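Local coordinates for uncharacterized protein (Bacteroides dorei DSM 17855, PDB 5TGF) that is probably a serine beta-lactamase or related penicillin-binding-type hydrolase and binds calcium, at residues 61-66 and 211-216; 173-178 and 226-231. All coordinates share one frame; numbering follows the deposited sequence.

In the fold
Both contacts lie in the helical part of a beta-lactamase-type fold, their centres about 10 Å apart. Contact 1 sets helix 60-74 against helix 207-218; contact 2 sets helix 167-179 against the turn that leaves strand 226-227. Along the chain their segments alternate, and in space they touch: Met-216 SE lies 3.8 Å from Leu-229 CD1, and Ala-66 O lies 3.9 Å from Ile-175 CD1. Contact 1 holds Lys-61, which with Ser-58 forms a probable SxxK active-site motif. Val-72, a calcium ligand of this protein, has its side chain about 10 Å from that of Ala-66 and about 9 Å from that of Leu-174; no calcium is bound to this chain in the model.

Contact 1. Residues 61-66 and 211-216; sequences KWVAAA and IRFLKM
Phe-213 and Trp-62 meet edge-to-face, the phenyl rim directed at a face of the indole. The centroids of the phenyl ring of Phe-213 and the five-membered ring of Trp-62 are 5.2 Å apart, and the planes stand at 83°, a T-shaped pair. Between the two rings, CE2 of Phe-213 comes nearest, 3.8 Å from Trp-62 CG. With CG anti to the backbone N (chi1 174°), the phenyl group reaches straight across to the other helix.

Two CH-pi contacts extend the aromatic pair. CG2 of Val-63 sits over the centre of the Phe-213 ring, 3.8 Å from its centroid and almost on the ring normal, so one methyl of the beta-branched valine lies against one phenyl face. On the indole, Leu-214 CD2 lies 4.0 Å from the centroid of the six-membered ring of Trp-62, over its face; the two side chains cross at about a right angle.

These residues join helix 60-74, which carries Lys-61 of the probable SxxK motif of serine beta-lactamases in its first turn, with Ser-58 just before it, to helix 207-218. The short segments cross at 56° with axes 11.4 Å apart, a separation wide enough for a phenyl ring to stand between them. Lys-61 NZ hydrogen-bonds Ser-58 OG and Tyr-147 OH, which places the contact beside the probable active site.

Purely apolar packing completes the contact. One turn along from Trp-62, the small methyl of Ala-66 lets the phenyl rim come close, its CB 3.6 Å from Phe-213 CE1 and in the ring plane. Beyond the pair, Tyr-210 packs edge-to-face with Phe-213.

Contact 2. Residues 173-178 and 226-231; sequences ELIAAP and REILKP
Pro-178 presses its ring against two side chains of 226-231, those of Ile-228 and Arg-226. Its CB is 3.7 Å from Ile-228 CD1 and 3.8 Å from Arg-226 NH1. A proline suits this place because its compact, rigid ring offers an apolar surface, while its nitrogen has no hydrogen to give to the preceding turn, where the helix is kinked.

The two arms of Ile-228 meet different partners. Its CG1 arm, beside the backbone N (chi1 -55°), carries CD1 to the proline, while CG2 lies 4.0 Å from Ile-175 CD1 and 3.8 Å from Leu-174 O. Helix 167-179 widens into a pi-type turn at 173-176, and the carbonyl of Leu-174 is taken up by a water. That water donates to Leu-174 O at 2.7 Å and to Ile-228 O at 2.9 Å, joining two backbones that make no direct hydrogen bond.

In the beta-lactamase-type fold seen here, 226-231 runs from a short antiparallel hairpin, strands 222-223 and 226-227, into helix 231-238, and this contact fastens it to helix 167-179. Met-216 of helix 207-218 also packs on Ile-228.

Arg-226 closes the exposed side. Its chain bends at chi3 (56°), and one face of the guanidinium is laid over Pro-178, with CB 3.6 Å above the plane and offset toward the rim.

Contact 1. Residues 61-66 and 211-216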
ATOM      1  N   LYS A  61      -2.622   0.138   1.250  1.00 10.82           N
ATOM      2  CA  LYS A  61      -2.494   1.469   0.640  1.00 11.94           C
ATOM      3  C   LYS A  61      -2.394   1.354  -0.880  1.00 12.19           C
ATOM      4  O   LYS A  61      -2.971   2.159  -1.596  1.00 10.22           O
ATOM      5  CB  LYS A  61      -1.310   2.259   1.211  1.00 13.60           C
ATOM      6  CG  LYS A  61      -1.547   2.829   2.596  1.00 14.20           C
ATOM      7  CD  LYS A  61      -0.374   3.695   3.074  1.00 16.59           C
ATOM      8  CE  LYS A  61      -0.642   4.383   4.405  1.00 16.00           C
ATOM      9  NZ  LYS A  61      -0.671   3.486   5.587  1.00 16.31           N
ATOM     10  N   TRP A  62      -1.672   0.344  -1.343  1.00 12.66           N
ATOM     11  CA  TRP A  62      -1.491   0.096  -2.780  1.00 13.86           C
ATOM     12  C   TRP A  62      -2.834  -0.187  -3.431  1.00 13.18           C
ATOM     13  O   TRP A  62      -3.156   0.354  -4.471  1.00 13.30           O
ATOM     14  CB  TRP A  62      -0.530  -1.069  -2.990  1.00 14.24           C
ATOM     15  CG  TRP A  62       0.148  -1.125  -4.350  1.00 14.48           C
ATOM     16  CD1 TRP A  62      -0.166  -0.412  -5.510  1.00 14.82           C
ATOM     17  CD2 TRP A  62       1.282  -1.919  -4.669  1.00 14.08           C
ATOM     18  NE1 TRP A  62       0.737  -0.713  -6.505  1.00 15.39           N
ATOM     19  CE2 TRP A  62       1.616  -1.653  -6.028  1.00 14.09           C
ATOM     20  CE3 TRP A  62       2.044  -2.826  -3.941  1.00 13.07           C
ATOM     21  CZ2 TRP A  62       2.691  -2.270  -6.662  1.00 14.95           C
ATOM     22  CZ3 TRP A  62       3.137  -3.401  -4.546  1.00 15.14           C
ATOM     23  CH2 TRP A  62       3.461  -3.108  -5.907  1.00 13.64           C
ATOM     24  N   VAL A  63      -3.588  -1.085  -2.823  1.00 13.28           N
ATOM     25  CA  VAL A  63      -4.940  -1.447  -3.302  1.00 13.27           C
ATOM     26  C   VAL A  63      -5.889  -0.252  -3.235  1.00 13.70           C
ATOM     27  O   VAL A  63      -6.656  -0.009  -4.158  1.00 13.82           O
ATOM     28  CB  VAL A  63      -5.513  -2.649  -2.529  1.00 14.32           C
ATOM     29  CG1 VAL A  63      -6.910  -3.005  -3.059  1.00 14.13           C
ATOM     30  CG2 VAL A  63      -4.556  -3.835  -2.605  1.00 14.87           C
ATOM     31  N   ALA A  64      -5.823   0.533  -2.170  1.00 12.98           N
ATOM     32  CA  ALA A  64      -6.724   1.693  -2.057  1.00 14.07           C
ATOM     33  C   ALA A  64      -6.431   2.770  -3.096  1.00 14.05           C
ATOM     34  O   ALA A  64      -7.352   3.352  -3.699  1.00 13.90           O
ATOM     35  CB  ALA A  64      -6.646   2.264  -0.651  1.00 14.93           C
ATOM     36  N   ALA A  65      -5.151   3.011  -3.367  1.00 13.76           N
ATOM     37  CA  ALA A  65      -4.765   3.904  -4.456  1.00 13.14           C
ATOM     38  C   ALA A  65      -5.300   3.391  -5.817  1.00 13.27           C
ATOM     39  O   ALA A  65      -5.725   4.196  -6.665  1.00 14.39           O
ATOM     40  CB  ALA A  65      -3.253   4.042  -4.511  1.00 13.48           C
ATOM     41  N   ALA A  66      -5.276   2.082  -6.014  1.00 11.68           N
ATOM     42  CA  ALA A  66      -5.854   1.482  -7.242  1.00 14.07           C
ATOM     43  C   ALA A  66      -7.385   1.684  -7.362  1.00 14.89           C
ATOM     44  O   ALA A  66      -7.883   1.926  -8.467  1.00 15.11           O
ATOM     45  CB  ALA A  66      -5.508   0.019  -7.336  1.00 13.84           C
ATOM     46  N   ILE A 211      -2.273 -11.659  -4.711  1.00 14.57           N
ATOM     47  CA  ILE A 211      -1.505 -12.047  -5.899  1.00 15.68           C
ATOM     48  C   ILE A 211      -2.260 -11.671  -7.190  1.00 14.85           C
ATOM     49  O   ILE A 211      -1.637 -11.284  -8.163  1.00 13.31           O
ATOM     50  CB  ILE A 211      -1.152 -13.563  -5.833  1.00 15.94           C
ATOM     51  CG1 ILE A 211       0.073 -13.773  -4.924  1.00 17.86           C
ATOM     52  CG2 ILE A 211      -0.805 -14.143  -7.201  1.00 19.07           C
ATOM     53  CD1 ILE A 211       1.398 -13.270  -5.520  1.00 17.71           C
ATOM     54  N   ARG A 212      -3.588 -11.809  -7.204  1.00 15.40           N
ATOM     55  CA  ARG A 212      -4.379 -11.378  -8.375  1.00 17.21           C
ATOM     56  C   ARG A 212      -4.256  -9.898  -8.643  1.00 16.96           C
ATOM     57  O   ARG A 212      -4.115  -9.467  -9.814  1.00 16.06           O
ATOM     58  CB  ARG A 212      -5.870 -11.758  -8.252  1.00 17.80           C
ATOM     59  CG  ARG A 212      -6.130 -13.255  -8.165  1.00 21.10           C
ATOM     60  CD  ARG A 212      -7.515 -13.531  -7.604  1.00 23.25           C
ATOM     61  NE  ARG A 212      -7.789 -14.958  -7.612  1.00 25.43           N
ATOM     62  CZ  ARG A 212      -8.399 -15.599  -8.596  1.00 26.15           C
ATOM     63  NH1 ARG A 212      -8.879 -14.941  -9.626  1.00 25.98           N
ATOM     64  NH2 ARG A 212      -8.547 -16.901  -8.528  1.00 31.61           N
ATOM     65  N   PHE A 213      -4.297  -9.107  -7.567  1.00 16.78           N
ATOM     66  CA  PHE A 213      -4.078  -7.673  -7.637  1.00 15.22           C
ATOM     67  C   PHE A 213      -2.705  -7.308  -8.231  1.00 15.03           C
ATOM     68  O   PHE A 213      -2.629  -6.471  -9.123  1.00 15.80           O
ATOM     69  CB  PHE A 213      -4.195  -7.051  -6.217  1.00 15.22           C
ATOM     70  CG  PHE A 213      -3.836  -5.594  -6.171  1.00 14.68           C
ATOM     71  CD1 PHE A 213      -4.685  -4.642  -6.696  1.00 15.00           C
ATOM     72  CD2 PHE A 213      -2.591  -5.181  -5.695  1.00 16.16           C
ATOM     73  CE1 PHE A 213      -4.335  -3.299  -6.709  1.00 14.27           C
ATOM     74  CE2 PHE A 213      -2.226  -3.830  -5.700  1.00 15.44           C
ATOM     75  CZ  PHE A 213      -3.102  -2.883  -6.213  1.00 14.48           C
ATOM     76  N   LEU A 214      -1.646  -7.921  -7.704  1.00 15.25           N
ATOM     77  CA  LEU A 214      -0.269  -7.643  -8.149  1.00 17.20           C
ATOM     78  C   LEU A 214      -0.050  -8.029  -9.640  1.00 16.09           C
ATOM     79  O   LEU A 214       0.573  -7.280 -10.396  1.00 14.75           O
ATOM     80  CB  LEU A 214       0.735  -8.374  -7.265  1.00 16.86           C
ATOM     81  CG  LEU A 214       0.997  -7.772  -5.875  1.00 16.96           C
ATOM     82  CD1 LEU A 214       1.867  -8.720  -5.072  1.00 15.87           C
ATOM     83  CD2 LEU A 214       1.604  -6.387  -5.963  1.00 18.21           C
ATOM     84  N   LYS A 215      -0.650  -9.138 -10.057  1.00 16.52           N
ATOM     85  CA  LYS A 215      -0.610  -9.549 -11.467  1.00 18.78           C
ATOM     86  C   LYS A 215      -1.187  -8.452 -12.361  1.00 19.55           C
ATOM     87  O   LYS A 215      -0.585  -8.081 -13.382  1.00 20.55           O
ATOM     88  CB  LYS A 215      -1.371 -10.857 -11.667  1.00 22.12           C
ATOM     89  CG  LYS A 215      -1.286 -11.434 -13.085  1.00 28.02           C
ATOM     90  CD  LYS A 215      -2.175 -12.650 -13.298  1.00 28.84           C
ATOM     91  CE  LYS A 215      -2.020 -13.161 -14.741  1.00 34.28           C
ATOM     92  NZ  LYS A 215      -2.901 -14.324 -15.021  1.00 36.60           N
HETATM   93  N   MSE A 216      -2.350  -7.929 -11.988  1.00 17.87           N
HETATM   94  CA  MSE A 216      -2.951  -6.799 -12.676  1.00 19.07           C
HETATM   95  C   MSE A 216      -2.016  -5.626 -12.767  1.00 19.13           C
HETATM   96  O   MSE A 216      -1.881  -5.017 -13.830  1.00 18.94           O
HETATM   97  CB  MSE A 216      -4.282  -6.427 -12.012  1.00 21.37           C
HETATM   98  CG  MSE A 216      -5.028  -5.326 -12.781  1.00 22.16           C
HETATM   99 SE   MSE A 216      -4.593  -3.526 -12.100  0.73 21.82          SE
HETATM  100  CE  MSE A 216      -5.332  -3.675 -10.275  1.00 18.47           C
TER

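Contact 2. Residues 173-178 and 226-231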
ATOM      1  N   GLU A 173     -16.680  -3.435  -6.551  1.00 19.66           N
ATOM      2  CA  GLU A 173     -17.159  -3.262  -7.932  1.00 21.60           C
ATOM      3  C   GLU A 173     -15.990  -3.120  -8.931  1.00 22.24           C
ATOM      4  O   GLU A 173     -15.959  -3.810  -9.958  1.00 20.52           O
ATOM      5  CB  GLU A 173     -18.111  -2.080  -8.030  1.00 23.73           C
ATOM      6  CG  GLU A 173     -18.561  -1.785  -9.460  1.00 30.93           C
ATOM      7  CD  GLU A 173     -19.219  -0.421  -9.623  1.00 37.68           C
ATOM      8  OE1 GLU A 173     -19.527   0.243  -8.601  1.00 30.02           O
ATOM      9  OE2 GLU A 173     -19.427  -0.005 -10.794  1.00 45.28           O
ATOM     10  N   LEU A 174     -15.014  -2.287  -8.593  1.00 18.69           N
ATOM     11  CA  LEU A 174     -13.991  -1.834  -9.541  1.00 19.52           C
ATOM     12  C   LEU A 174     -12.683  -2.640  -9.544  1.00 18.64           C
ATOM     13  O   LEU A 174     -11.954  -2.624 -10.530  1.00 17.29           O
ATOM     14  CB  LEU A 174     -13.656  -0.365  -9.253  1.00 20.43           C
ATOM     15  CG  LEU A 174     -14.788   0.635  -9.416  1.00 23.15           C
ATOM     16  CD1 LEU A 174     -14.299   2.035  -9.128  1.00 22.18           C
ATOM     17  CD2 LEU A 174     -15.386   0.567 -10.819  1.00 26.11           C
ATOM     18  N   ILE A 175     -12.362  -3.296  -8.427  1.00 16.12           N
ATOM     19  CA  ILE A 175     -11.133  -4.049  -8.337  1.00 15.04           C
ATOM     20  C   ILE A 175     -11.360  -5.523  -7.976  1.00 16.96           C
ATOM     21  O   ILE A 175     -10.857  -6.421  -8.667  1.00 15.91           O
ATOM     22  CB  ILE A 175     -10.148  -3.391  -7.342  1.00 15.16           C
ATOM     23  CG1 ILE A 175      -9.843  -1.918  -7.710  1.00 15.44           C
ATOM     24  CG2 ILE A 175      -8.880  -4.220  -7.187  1.00 14.77           C
ATOM     25  CD1 ILE A 175      -9.070  -1.699  -8.994  1.00 16.38           C
ATOM     26  N   ALA A 176     -12.032  -5.800  -6.857  1.00 17.14           N
ATOM     27  CA  ALA A 176     -12.084  -7.179  -6.346  1.00 18.44           C
ATOM     28  C   ALA A 176     -12.893  -8.133  -7.257  1.00 20.06           C
ATOM     29  O   ALA A 176     -12.409  -9.201  -7.628  1.00 20.22           O
ATOM     30  CB  ALA A 176     -12.620  -7.228  -4.927  1.00 18.83           C
ATOM     31  N   ALA A 177     -14.116  -7.746  -7.597  1.00 18.05           N
ATOM     32  CA  ALA A 177     -14.937  -8.580  -8.479  1.00 21.75           C
ATOM     33  C   ALA A 177     -14.313  -8.841  -9.874  1.00 20.08           C
ATOM     34  O   ALA A 177     -14.178  -9.980 -10.253  1.00 23.23           O
ATOM     35  CB  ALA A 177     -16.335  -8.015  -8.587  1.00 21.03           C
ATOM     36  N   PRO A 178     -13.841  -7.802 -10.583  1.00 20.21           N
ATOM     37  CA  PRO A 178     -13.237  -8.057 -11.900  1.00 22.60           C
ATOM     38  C   PRO A 178     -11.973  -8.903 -11.870  1.00 22.51           C
ATOM     39  O   PRO A 178     -11.705  -9.642 -12.823  1.00 23.12           O
ATOM     40  CB  PRO A 178     -12.906  -6.669 -12.417  1.00 22.49           C
ATOM     41  CG  PRO A 178     -13.713  -5.728 -11.621  1.00 21.38           C
ATOM     42  CD  PRO A 178     -13.967  -6.367 -10.306  1.00 19.69           C
ATOM     43  N   ARG A 226      -9.628  -7.450 -20.151  1.00 39.05           N
ATOM     44  CA  ARG A 226     -10.198  -6.272 -19.493  1.00 36.52           C
ATOM     45  C   ARG A 226      -9.118  -5.258 -19.111  1.00 33.67           C
ATOM     46  O   ARG A 226      -8.024  -5.630 -18.693  1.00 36.13           O
ATOM     47  CB  ARG A 226     -10.981  -6.683 -18.235  1.00 44.94           C
ATOM     48  CG  ARG A 226     -12.027  -7.765 -18.457  1.00 50.36           C
ATOM     49  CD  ARG A 226     -12.913  -7.987 -17.227  1.00 56.68           C
ATOM     50  NE  ARG A 226     -13.581  -6.762 -16.767  1.00 62.45           N
ATOM     51  CZ  ARG A 226     -14.557  -6.720 -15.856  1.00 64.93           C
ATOM     52  NH1 ARG A 226     -15.022  -7.831 -15.287  1.00 65.75           N
ATOM     53  NH2 ARG A 226     -15.087  -5.552 -15.514  1.00 69.05           N
ATOM     54  N   GLU A 227      -9.452  -3.980 -19.239  1.00 28.54           N
ATOM     55  CA  GLU A 227      -8.638  -2.887 -18.746  1.00 31.61           C
ATOM     56  C   GLU A 227      -9.139  -2.494 -17.351  1.00 28.75           C
ATOM     57  O   GLU A 227     -10.117  -1.773 -17.218  1.00 28.28           O
ATOM     58  CB  GLU A 227      -8.731  -1.694 -19.699  1.00 33.55           C
ATOM     59  CG  GLU A 227      -7.664  -0.646 -19.463  1.00 41.31           C
ATOM     60  CD  GLU A 227      -7.497   0.316 -20.639  1.00 45.09           C
ATOM     61  OE1 GLU A 227      -8.290   1.271 -20.699  1.00 47.66           O
ATOM     62  OE2 GLU A 227      -6.584   0.120 -21.492  1.00 44.53           O
ATOM     63  N   ILE A 228      -8.466  -2.966 -16.316  1.00 25.76           N
ATOM     64  CA  ILE A 228      -8.922  -2.701 -14.937  1.00 24.47           C
ATOM     65  C   ILE A 228      -8.482  -1.298 -14.516  1.00 21.42           C
ATOM     66  O   ILE A 228      -9.250  -0.531 -13.936  1.00 22.34           O
ATOM     67  CB  ILE A 228      -8.392  -3.777 -13.963  1.00 25.10           C
ATOM     68  CG1 ILE A 228      -8.779  -5.172 -14.451  1.00 23.83           C
ATOM     69  CG2 ILE A 228      -8.886  -3.497 -12.541  1.00 23.24           C
ATOM     70  CD1 ILE A 228     -10.267  -5.360 -14.601  1.00 26.10           C
ATOM     71  N   LEU A 229      -7.253  -0.950 -14.856  1.00 19.32           N
ATOM     72  CA  LEU A 229      -6.766   0.415 -14.779  1.00 19.98           C
ATOM     73  C   LEU A 229      -6.161   0.789 -16.127  1.00 21.06           C
ATOM     74  O   LEU A 229      -5.565  -0.049 -16.799  1.00 19.40           O
ATOM     75  CB  LEU A 229      -5.673   0.513 -13.689  1.00 19.47           C
ATOM     76  CG  LEU A 229      -6.183   0.367 -12.240  1.00 20.65           C
ATOM     77  CD1 LEU A 229      -4.968   0.222 -11.316  1.00 19.60           C
ATOM     78  CD2 LEU A 229      -7.076   1.552 -11.860  1.00 21.38           C
ATOM     79  N   LYS A 230      -6.241   2.061 -16.477  1.00 21.32           N
ATOM     80  CA  LYS A 230      -5.537   2.542 -17.660  1.00 20.25           C
ATOM     81  C   LYS A 230      -4.021   2.522 -17.473  1.00 24.44           C
ATOM     82  O   LYS A 230      -3.520   2.761 -16.364  1.00 19.32           O
ATOM     83  CB  LYS A 230      -5.989   3.945 -17.979  1.00 22.01           C
ATOM     84  CG  LYS A 230      -7.427   4.019 -18.405  1.00 24.50           C
ATOM     85  CD  LYS A 230      -7.642   5.289 -19.188  1.00 34.36           C
ATOM     86  CE  LYS A 230      -9.123   5.522 -19.440  1.00 38.92           C
ATOM     87  NZ  LYS A 230      -9.590   6.663 -18.617  1.00 45.69           N
ATOM     88  N   PRO A 231      -3.270   2.214 -18.540  1.00 23.71           N
ATOM     89  CA  PRO A 231      -1.817   2.158 -18.424  1.00 23.73           C
ATOM     90  C   PRO A 231      -1.223   3.419 -17.849  1.00 22.46           C
ATOM     91  O   PRO A 231      -0.311   3.337 -17.000  1.00 21.28           O
ATOM     92  CB  PRO A 231      -1.347   1.965 -19.876  1.00 28.79           C
ATOM     93  CG  PRO A 231      -2.504   1.358 -20.577  1.00 29.31           C
ATOM     94  CD  PRO A 231      -3.724   1.939 -19.924  1.00 28.07           C
TER
HETATM   95  O   HOH W   1     -11.902  -1.229 -12.871  1.00 19.49           O